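Local atomic coordinates of lectin (Cicer arietinum, PDB entry 3V6N), a protein that agglutinates red blood cells, as a plant albumin built on a four-bladed hemopexin-type beta-propeller that holds calcium and sodium ions in its central channel. Residues C83-Y88 with K96-P101. Residues are numbered along the deposited sequence; the frame is centred on the assembly and turned at random.
Sequences CARIDY and KIISGP
Arg-85 O takes two backbone donors at once, Ile-98 N at 2.8 Å and Ser-99 N at 3.2 Å. This close-set spot is a classic beta bulge: two residues of 96-101 face one residue of 83-88. The bond from Arg-85 N to Ser-99 O closes the ring on one side. On the other, Asp-87 and Lys-96 form a hydrogen-bonded antiparallel pair. One face is apolar and buried: Ile-86 CG2 meets Ile-97 CG1 at 4.0 Å, with Ala-84 nearby. The opposite face, with Arg-85, Asp-87, Ser-99 and exposed Lys-96, is more open. There Arg-85 bends at chi2 and chi3, laying CD 4.0 Å from Ile-98 CG2. Ser-99 CB touches Arg-85 CB at 3.9 Å. Asp-87 OD2 and Lys-96 NZ, 4.3 Å apart, are too distant for a salt bridge, while Asp-87 OD1 accepts from Ala-89 N. The chain turns a corner at Ser-99. Gly-100 (phi 109°, psi -165°) brings no side chain against Cys-83 O, which receives a CA-H...O contact from Pro-101 CA at 3.2 Å. The pair forms the outer hairpin of a propeller blade. Strand 74-79 flanks 83-88, Phe-59 of helix 58-62 packs on Ala-84 and Pro-101, and Lys-56 of the second subunit touches Ile-97.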
loop_
_atom_site.group_PDB
_atom_site.type_symbol
_atom_site.label_atom_id
_atom_site.label_comp_id
_atom_site.label_asym_id
_atom_site.label_seq_id
_atom_site.Cartn_x
_atom_site.Cartn_y
_atom_site.Cartn_z
ATOM N N CYS A 83 -4.852 -5.796 1.854
ATOM C CA CYS A 83 -6.294 -5.924 1.804
ATOM C C CYS A 83 -6.995 -4.911 2.712
ATOM O O CYS A 83 -6.370 -4.297 3.579
ATOM C CB CYS A 83 -6.722 -7.352 2.166
ATOM S SG CYS A 83 -6.180 -7.894 3.788
ATOM N N ALA A 84 -8.288 -4.734 2.491
ATOM C CA ALA A 84 -9.090 -3.849 3.332
ATOM C C ALA A 84 -10.519 -4.368 3.406
ATOM O O ALA A 84 -10.983 -5.058 2.488
ATOM C CB ALA A 84 -9.060 -2.411 2.796
ATOM N N ARG A 85 -11.204 -4.060 4.503
ATOM C CA ARG A 85 -12.641 -4.319 4.601
ATOM C C ARG A 85 -13.391 -3.015 4.330
ATOM O O ARG A 85 -13.154 -2.008 5.004
ATOM C CB ARG A 85 -13.006 -4.873 5.981
ATOM C CG ARG A 85 -14.433 -5.400 6.042
ATOM C CD ARG A 85 -15.052 -5.183 7.412
ATOM N NE ARG A 85 -14.500 -6.011 8.488
ATOM C CZ ARG A 85 -14.927 -7.235 8.844
ATOM N NH1 ARG A 85 -15.912 -7.849 8.179
ATOM N NH2 ARG A 85 -14.351 -7.867 9.876
ATOM N N ILE A 86 -14.264 -3.009 3.329
ATOM C CA ILE A 86 -14.989 -1.779 3.011
ATOM C C ILE A 86 -16.518 -1.896 3.123
ATOM O O ILE A 86 -17.086 -2.979 2.986
ATOM C CB ILE A 86 -14.647 -1.210 1.607
ATOM C CG1 ILE A 86 -14.998 -2.224 0.492
ATOM C CG2 ILE A 86 -13.205 -0.717 1.541
ATOM C CD1 ILE A 86 -15.137 -1.584 -0.880
ATOM N N ASP A 87 -17.161 -0.756 3.389
ATOM C CA ASP A 87 -18.593 -0.629 3.221
ATOM C C ASP A 87 -18.779 -0.054 1.823
ATOM O O ASP A 87 -18.445 1.097 1.592
ATOM C CB ASP A 87 -19.166 0.309 4.285
ATOM C CG ASP A 87 -20.684 0.553 4.130
ATOM O OD1 ASP A 87 -21.277 0.290 3.059
ATOM O OD2 ASP A 87 -21.276 1.066 5.093
ATOM N N TYR A 88 -19.299 -0.852 0.893
ATOM C CA TYR A 88 -19.424 -0.408 -0.502
ATOM C C TYR A 88 -20.746 0.325 -0.799
ATOM O O TYR A 88 -20.966 0.791 -1.925
ATOM C CB TYR A 88 -19.169 -1.561 -1.497
ATOM C CG TYR A 88 -20.099 -2.760 -1.361
ATOM C CD1 TYR A 88 -19.751 -3.848 -0.546
ATOM C CD2 TYR A 88 -21.310 -2.822 -2.062
ATOM C CE1 TYR A 88 -20.578 -4.942 -0.418
ATOM C CE2 TYR A 88 -22.161 -3.910 -1.932
ATOM C CZ TYR A 88 -21.788 -4.969 -1.121
ATOM O OH TYR A 88 -22.606 -6.067 -0.988
ATOM N N LYS A 96 -17.003 3.556 2.639
ATOM C CA LYS A 96 -15.939 3.852 3.598
ATOM C C LYS A 96 -15.067 2.632 3.876
ATOM O O LYS A 96 -15.522 1.490 3.775
ATOM C CB LYS A 96 -16.519 4.413 4.906
ATOM C CG LYS A 96 -17.075 3.349 5.835
ATOM C CD LYS A 96 -18.323 3.846 6.548
ATOM C CE LYS A 96 -18.733 2.908 7.669
ATOM N NZ LYS A 96 -19.902 3.460 8.401
ATOM N N ILE A 97 -13.810 2.878 4.223
ATOM C CA ILE A 97 -12.948 1.809 4.701
ATOM C C ILE A 97 -13.264 1.538 6.169
ATOM O O ILE A 97 -13.181 2.428 7.002
ATOM C CB ILE A 97 -11.447 2.128 4.499
ATOM C CG1 ILE A 97 -11.153 2.332 3.006
ATOM C CG2 ILE A 97 -10.566 1.020 5.090
ATOM C CD1 ILE A 97 -9.719 2.721 2.683
ATOM N N ILE A 98 -13.629 0.306 6.480
ATOM C CA ILE A 98 -13.882 -0.082 7.866
ATOM C C ILE A 98 -12.589 -0.514 8.559
ATOM O O ILE A 98 -12.322 -0.087 9.683
ATOM C CB ILE A 98 -14.940 -1.200 7.945
ATOM C CG1 ILE A 98 -16.263 -0.692 7.377
ATOM C CG2 ILE A 98 -15.125 -1.681 9.382
ATOM C CD1 ILE A 98 -17.254 -1.795 7.073
ATOM N N SER A 99 -11.799 -1.357 7.883
ATOM C CA SER A 99 -10.549 -1.906 8.418
ATOM C C SER A 99 -9.472 -1.858 7.356
ATOM O O SER A 99 -9.685 -2.334 6.246
ATOM C CB SER A 99 -10.708 -3.384 8.771
ATOM O OG SER A 99 -11.199 -3.574 10.071
ATOM N N GLY A 100 -8.309 -1.327 7.709
ATOM C CA GLY A 100 -7.146 -1.443 6.857
ATOM C C GLY A 100 -6.755 -0.129 6.214
ATOM O O GLY A 100 -7.227 0.923 6.642
ATOM N N PRO A 101 -5.887 -0.182 5.181
ATOM C CA PRO A 101 -5.335 -1.422 4.608
ATOM C C PRO A 101 -4.365 -2.140 5.545
ATOM O O PRO A 101 -3.687 -1.493 6.335
ATOM C CB PRO A 101 -4.597 -0.957 3.338
ATOM C CG PRO A 101 -4.806 0.519 3.240
ATOM C CD PRO A 101 -5.319 1.021 4.561
#